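Local structure of 6-phosphogluconate dehydrogenase, NAD-binding (Mycolicibacterium smegmatis MC2 155, 6SMT) at residues P11-L16 against R27-A32; G118-D123 against D150-V155. The protein acts as an NADPH-binding imine reductase with S enantioselectivity, probably passing hydride from the cofactor to the C=N bond of its substrates. One frame throughout, in Å; residues are numbered along the deposited sequence. Where two conformers were deposited one is given.

Contact 1 (P11-L16 against R27-A32)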
loop_
_atom_site.group_PDB
_atom_site.type_symbol
_atom_site.label_atom_id
_atom_site.label_comp_id
_atom_site.label_asym_id
_atom_site.label_seq_id
_atom_site.Cartn_x
_atom_site.Cartn_y
_atom_site.Cartn_z
ATOM N N PRO B 11 35.490 -13.313 11.981
ATOM C CA PRO B 11 35.299 -12.140 11.128
ATOM C C PRO B 11 35.330 -10.806 11.865
ATOM O O PRO B 11 34.767 -10.659 12.946
ATOM C CB PRO B 11 33.892 -12.339 10.578
ATOM C CG PRO B 11 33.626 -13.841 10.646
ATOM C CD PRO B 11 34.383 -14.281 11.864
ATOM N N THR B 12 35.863 -9.801 11.168
ATOM C CA THR B 12 35.914 -8.426 11.681
ATOM C C THR B 12 35.017 -7.585 10.814
ATOM O O THR B 12 35.096 -7.680 9.578
ATOM C CB THR B 12 37.311 -7.859 11.721
ATOM O OG1 THR B 12 37.980 -7.981 10.455
ATOM C CG2 THR B 12 38.082 -8.598 12.794
ATOM N N VAL B 13 34.102 -6.871 11.474
ATOM C CA VAL B 13 33.139 -5.944 10.814
ATOM C C VAL B 13 33.153 -4.612 11.535
ATOM O O VAL B 13 33.134 -4.550 12.757
ATOM C CB VAL B 13 31.730 -6.539 10.743
ATOM C CG1 VAL B 13 30.872 -5.677 9.830
ATOM C CG2 VAL B 13 31.748 -7.997 10.272
ATOM N N THR B 14 33.133 -3.538 10.773
ATOM C CA THR B 14 32.939 -2.192 11.293
ATOM C C THR B 14 31.574 -1.683 10.845
ATOM O O THR B 14 31.194 -1.901 9.683
ATOM C CB THR B 14 33.992 -1.203 10.831
ATOM O OG1 THR B 14 35.209 -1.620 11.477
ATOM C CG2 THR B 14 33.720 0.224 11.220
ATOM N N VAL B 15 30.815 -1.088 11.743
ATOM C CA VAL B 15 29.581 -0.342 11.395
ATOM C C VAL B 15 29.849 1.122 11.630
ATOM O O VAL B 15 30.174 1.523 12.728
ATOM C CB VAL B 15 28.359 -0.833 12.170
ATOM C CG1 VAL B 15 27.132 -0.089 11.707
ATOM C CG2 VAL B 15 28.148 -2.322 11.994
ATOM N N LEU B 16 29.661 1.951 10.619
ATOM C CA LEU B 16 29.731 3.421 10.646
ATOM C C LEU B 16 28.297 3.931 10.496
ATOM O O LEU B 16 27.686 3.730 9.428
ATOM C CB LEU B 16 30.656 3.988 9.579
ATOM C CG LEU B 16 32.084 3.458 9.645
ATOM C CD1 LEU B 16 32.370 2.406 8.629
ATOM C CD2 LEU B 16 33.151 4.561 9.519
ATOM N N ARG B 27 23.956 -4.857 16.676
ATOM C CA ARG B 27 23.475 -5.901 17.614
ATOM C C ARG B 27 23.428 -7.234 16.928
ATOM O O ARG B 27 23.792 -8.264 17.510
ATOM C CB ARG B 27 22.092 -5.594 18.175
ATOM C CG ARG B 27 22.084 -4.435 19.153
ATOM C CD ARG B 27 20.704 -4.353 19.839
ATOM N NE ARG B 27 19.527 -4.248 18.963
ATOM C CZ ARG B 27 19.044 -3.088 18.483
ATOM N NH1 ARG B 27 19.675 -1.961 18.728
ATOM N NH2 ARG B 27 18.041 -3.119 17.648
ATOM N N ALA B 28 22.960 -7.312 15.694
ATOM C CA ALA B 28 22.855 -8.618 15.028
ATOM C C ALA B 28 24.261 -9.185 14.814
ATOM O O ALA B 28 24.427 -10.453 14.922
ATOM C CB ALA B 28 22.112 -8.480 13.711
ATOM N N LEU B 29 25.242 -8.383 14.404
ATOM C CA LEU B 29 26.596 -8.860 14.135
ATOM C C LEU B 29 27.214 -9.291 15.479
ATOM O O LEU B 29 27.889 -10.362 15.491
ATOM C CB LEU B 29 27.417 -7.764 13.484
ATOM C CG LEU B 29 26.934 -7.380 12.082
ATOM C CD1 LEU B 29 27.518 -6.034 11.719
ATOM C CD2 LEU B 29 27.241 -8.492 11.074
ATOM N N LEU B 30 26.947 -8.561 16.549
ATOM C CA LEU B 30 27.496 -8.994 17.863
ATOM C C LEU B 30 26.832 -10.279 18.302
ATOM O O LEU B 30 27.545 -11.190 18.872
ATOM C CB LEU B 30 27.268 -7.906 18.901
ATOM C CG LEU B 30 28.159 -6.690 18.817
ATOM C CD1 LEU B 30 27.553 -5.579 19.694
ATOM C CD2 LEU B 30 29.566 -7.001 19.284
ATOM N N ASP B 31 25.539 -10.395 18.104
ATOM C CA ASP B 31 24.840 -11.606 18.553
ATOM C C ASP B 31 25.350 -12.806 17.780
ATOM O O ASP B 31 25.323 -13.912 18.428
ATOM C CB ASP B 31 23.356 -11.445 18.302
ATOM C CG ASP B 31 22.623 -10.512 19.174
ATOM O OD1 ASP B 31 23.161 -10.044 20.212
ATOM O OD2 ASP B 31 21.400 -10.237 18.838
ATOM N N ALA B 32 25.888 -12.676 16.570
ATOM C CA ALA B 32 26.424 -13.746 15.679
ATOM C C ALA B 32 27.839 -14.140 16.123
ATOM O O ALA B 32 28.455 -15.019 15.455
ATOM C CB ALA B 32 26.414 -13.349 14.226
#
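Val-13 and Val-15 of strand 12-16 hold Leu-29 of helix 20-31 against the sheet, inside the first beta-alpha-beta unit of a Rossmann-type nucleotide-binding domain. Val-13 comes first along the strand. In the conformer given, its CG1 branch, set anti to the backbone N (chi1 -169°), lies 3.9 Å from CD1 of Leu-29, and the two side chains cross at about a right angle. Beta-branched valine suits this position, since it fits an extended backbone and presents a short, blunt apolar surface to the helix. Thr-14 turns its side chain to the other face of the sheet, where OG1 bonds to Ser-67 OG and Ala-63 O, so the alternation of the strand separates the apolar helix contact from a buried polar one. Val-15 returns to the helix face but offers its other branch, CG2, which is anti to the carbonyl carbon. Its side chain also packs near Leu-18, an NADPH-binding residue in the glycine-rich turn that follows the strand.

Across from the valines, leucine is long enough to span the gap, CA of Leu-29 and CA of Val-13 being 7.9 Å apart. Val-36 and Leu-71, on the strands flanking 12-16, also touch Leu-29. A single methyl serves both valines: CD1 of Leu-29, just 3.8 Å from CG2 of Val-15.

Contact 2 (G118-D123 against D150-V155)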
loop_
_atom_site.group_PDB
_atom_site.type_symbol
_atom_site.label_atom_id
_atom_site.label_comp_id
_atom_site.label_asym_id
_atom_site.label_seq_id
_atom_site.Cartn_x
_atom_site.Cartn_y
_atom_site.Cartn_z
ATOM N N GLY B 118 41.774 2.330 -3.225
ATOM C CA GLY B 118 42.195 0.936 -3.267
ATOM C C GLY B 118 41.335 0.039 -2.415
ATOM O O GLY B 118 41.690 -1.099 -2.192
ATOM N N GLY B 119 40.097 0.492 -2.156
ATOM C CA GLY B 119 39.087 -0.405 -1.547
ATOM C C GLY B 119 38.233 -1.075 -2.612
ATOM O O GLY B 119 38.318 -0.753 -3.833
ATOM N N ARG B 120 37.372 -1.971 -2.154
ATOM C CA ARG B 120 36.359 -2.755 -2.923
ATOM C C ARG B 120 35.005 -2.231 -2.412
ATOM O O ARG B 120 34.973 -1.777 -1.236
ATOM C CB ARG B 120 36.698 -4.229 -2.649
ATOM C CG ARG B 120 37.953 -4.695 -3.407
ATOM C CD ARG B 120 38.196 -6.186 -3.362
ATOM N NE ARG B 120 38.343 -6.624 -2.004
ATOM C CZ ARG B 120 38.254 -7.880 -1.599
ATOM N NH1 ARG B 120 37.968 -8.818 -2.471
ATOM N NH2 ARG B 120 38.439 -8.181 -0.330
ATOM N N TYR B 121 33.986 -2.213 -3.265
ATOM C CA TYR B 121 32.676 -1.682 -2.822
ATOM C C TYR B 121 31.571 -2.592 -3.255
ATOM O O TYR B 121 31.520 -3.009 -4.418
ATOM C CB TYR B 121 32.446 -0.286 -3.417
ATOM C CG TYR B 121 31.190 0.390 -2.934
ATOM C CD1 TYR B 121 31.102 0.916 -1.672
ATOM C CD2 TYR B 121 30.111 0.517 -3.748
ATOM C CE1 TYR B 121 29.975 1.560 -1.247
ATOM C CE2 TYR B 121 28.973 1.194 -3.355
ATOM C CZ TYR B 121 28.864 1.660 -2.063
ATOM O OH TYR B 121 27.742 2.328 -1.619
ATOM N N LEU B 122 30.624 -2.827 -2.356
ATOM C CA LEU B 122 29.284 -3.320 -2.728
ATOM C C LEU B 122 28.306 -2.235 -2.336
ATOM O O LEU B 122 28.479 -1.612 -1.274
ATOM C CB LEU B 122 28.862 -4.625 -2.066
ATOM C CG LEU B 122 29.725 -5.793 -2.400
ATOM C CD1 LEU B 122 29.350 -6.974 -1.487
ATOM C CD2 LEU B 122 29.557 -6.186 -3.848
ATOM N N ASP B 123 27.221 -2.041 -3.062
ATOM C CA ASP B 123 26.107 -1.200 -2.609
ATOM C C ASP B 123 24.996 -2.105 -2.128
ATOM O O ASP B 123 24.753 -3.174 -2.725
ATOM C CB ASP B 123 25.565 -0.317 -3.743
ATOM C CG ASP B 123 24.742 0.831 -3.128
ATOM O OD1 ASP B 123 25.328 1.589 -2.293
ATOM O OD2 ASP B 123 23.471 0.897 -3.370
ATOM N N ASP B 150 30.081 -12.820 -2.825
ATOM C CA ASP B 150 30.278 -14.207 -2.347
ATOM C C ASP B 150 31.315 -14.248 -1.215
ATOM O O ASP B 150 31.126 -15.059 -0.273
ATOM C CB ASP B 150 30.710 -15.089 -3.524
ATOM C CG ASP B 150 29.628 -15.195 -4.580
ATOM O OD1 ASP B 150 28.408 -15.112 -4.278
ATOM O OD2 ASP B 150 30.004 -15.489 -5.718
ATOM N N GLU B 151 32.351 -13.461 -1.288
ATOM C CA GLU B 151 33.445 -13.366 -0.279
ATOM C C GLU B 151 32.857 -13.028 1.083
ATOM O O GLU B 151 33.341 -13.544 2.120
ATOM C CB GLU B 151 34.518 -12.374 -0.683
ATOM C CG GLU B 151 35.568 -12.081 0.374
ATOM C CD GLU B 151 36.691 -11.153 -0.081
ATOM O OE1 GLU B 151 36.797 -10.885 -1.323
ATOM O OE2 GLU B 151 37.445 -10.717 0.804
ATOM N N HIS B 152 31.847 -12.136 1.145
ATOM C CA HIS B 152 31.334 -11.546 2.406
ATOM C C HIS B 152 29.970 -12.118 2.801
ATOM O O HIS B 152 29.505 -11.791 3.851
ATOM C CB HIS B 152 31.255 -10.012 2.275
ATOM C CG HIS B 152 32.626 -9.467 2.132
ATOM N ND1 HIS B 152 33.550 -9.549 3.208
ATOM C CD2 HIS B 152 33.281 -8.866 1.101
ATOM C CE1 HIS B 152 34.720 -9.051 2.758
ATOM N NE2 HIS B 152 34.554 -8.594 1.508
ATOM N N ARG B 153 29.375 -12.974 1.998
ATOM C CA ARG B 153 27.979 -13.471 2.165
ATOM C C ARG B 153 27.890 -14.187 3.495
ATOM O O ARG B 153 26.834 -14.072 4.094
ATOM C CB ARG B 153 27.673 -14.456 1.007
ATOM C CG ARG B 153 26.250 -14.979 1.004
ATOM C CD ARG B 153 26.028 -16.107 0.020
ATOM N NE ARG B 153 24.716 -15.939 -0.600
ATOM C CZ ARG B 153 23.559 -15.948 0.061
ATOM N NH1 ARG B 153 23.524 -16.198 1.350
ATOM N NH2 ARG B 153 22.416 -15.729 -0.576
ATOM N N GLY B 154 28.929 -14.853 3.975
ATOM C CA GLY B 154 28.869 -15.621 5.236
ATOM C C GLY B 154 28.701 -14.713 6.446
ATOM O O GLY B 154 27.899 -15.022 7.335
ATOM N N VAL B 155 29.372 -13.588 6.500
ATOM C CA VAL B 155 29.124 -12.540 7.525
ATOM C C VAL B 155 27.746 -11.947 7.276
ATOM O O VAL B 155 26.939 -11.769 8.198
ATOM C CB VAL B 155 30.247 -11.514 7.517
ATOM C CG1 VAL B 155 29.872 -10.234 8.220
ATOM C CG2 VAL B 155 31.473 -12.182 8.102
#
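Arg-120, at the start of strand 120-126, and Glu-151, on helix 146-156, form a bidentate, end-on arginine-carboxylate salt bridge. It ties strand to helix near the surface of the Rossmann-type NADPH-binding domain, away from the cofactor site. In the conformer of Arg-120 given, NH1 donates to OE1 of Glu-151 at 2.6 Å, a bond bent to 141° at the hydrogen. The second bond, from NH2 of Arg-120 to OE2 of Glu-151, is longer at 3.0 Å but straighter, at 155°. Both oxygens are met on their syn sides, yet the two planes are turned 45° against each other, making this a twisted version of the coplanar pair. Glu-151 leaves the helix fully extended, with CG anti to the backbone N, whereas the arginine chain bends at chi3 to bring its end round. Long, flexible side chains suit such a span.

His-152 lies beside the pair, its ring buried. CG of Glu-151 lies above one face of that ring, toward its rim. NE2 of His-152 comes 4.3 Å from NH2 of Arg-120, near the ring plane but without a bond between them; it hydrogen-bonds instead to Thr-95 OG1 on the adjacent strand 95-98.

With His-152 NE2 held by Thr-95, the opposite charges of Arg-120 and Glu-151 are matched to each other, and each probably stabilises the other's ionised form.

From the N terminus, contact 1 closes a short loop: strand 12-16 runs through the glycine-rich turn into helix 20-31, which folds back over it within one beta-alpha-beta unit. Contact 2 opens only later, when strand 120-126 leads through the antiparallel strand 139-143 to helix 146-156, whose segment 150-155 returns to strand 120-126 and closes the second loop. The two loops therefore follow in series, neither nested nor crossed. In space they meet on the same sheet. Val-155 at the end of segment 150-155 packs against contact 1, its CG2 3.5 Å from CB of Pro-11 and its CG1 3.6 Å from CG2 of Val-13. Helix 146-156 thus joins the later strands to the first strand of the domain.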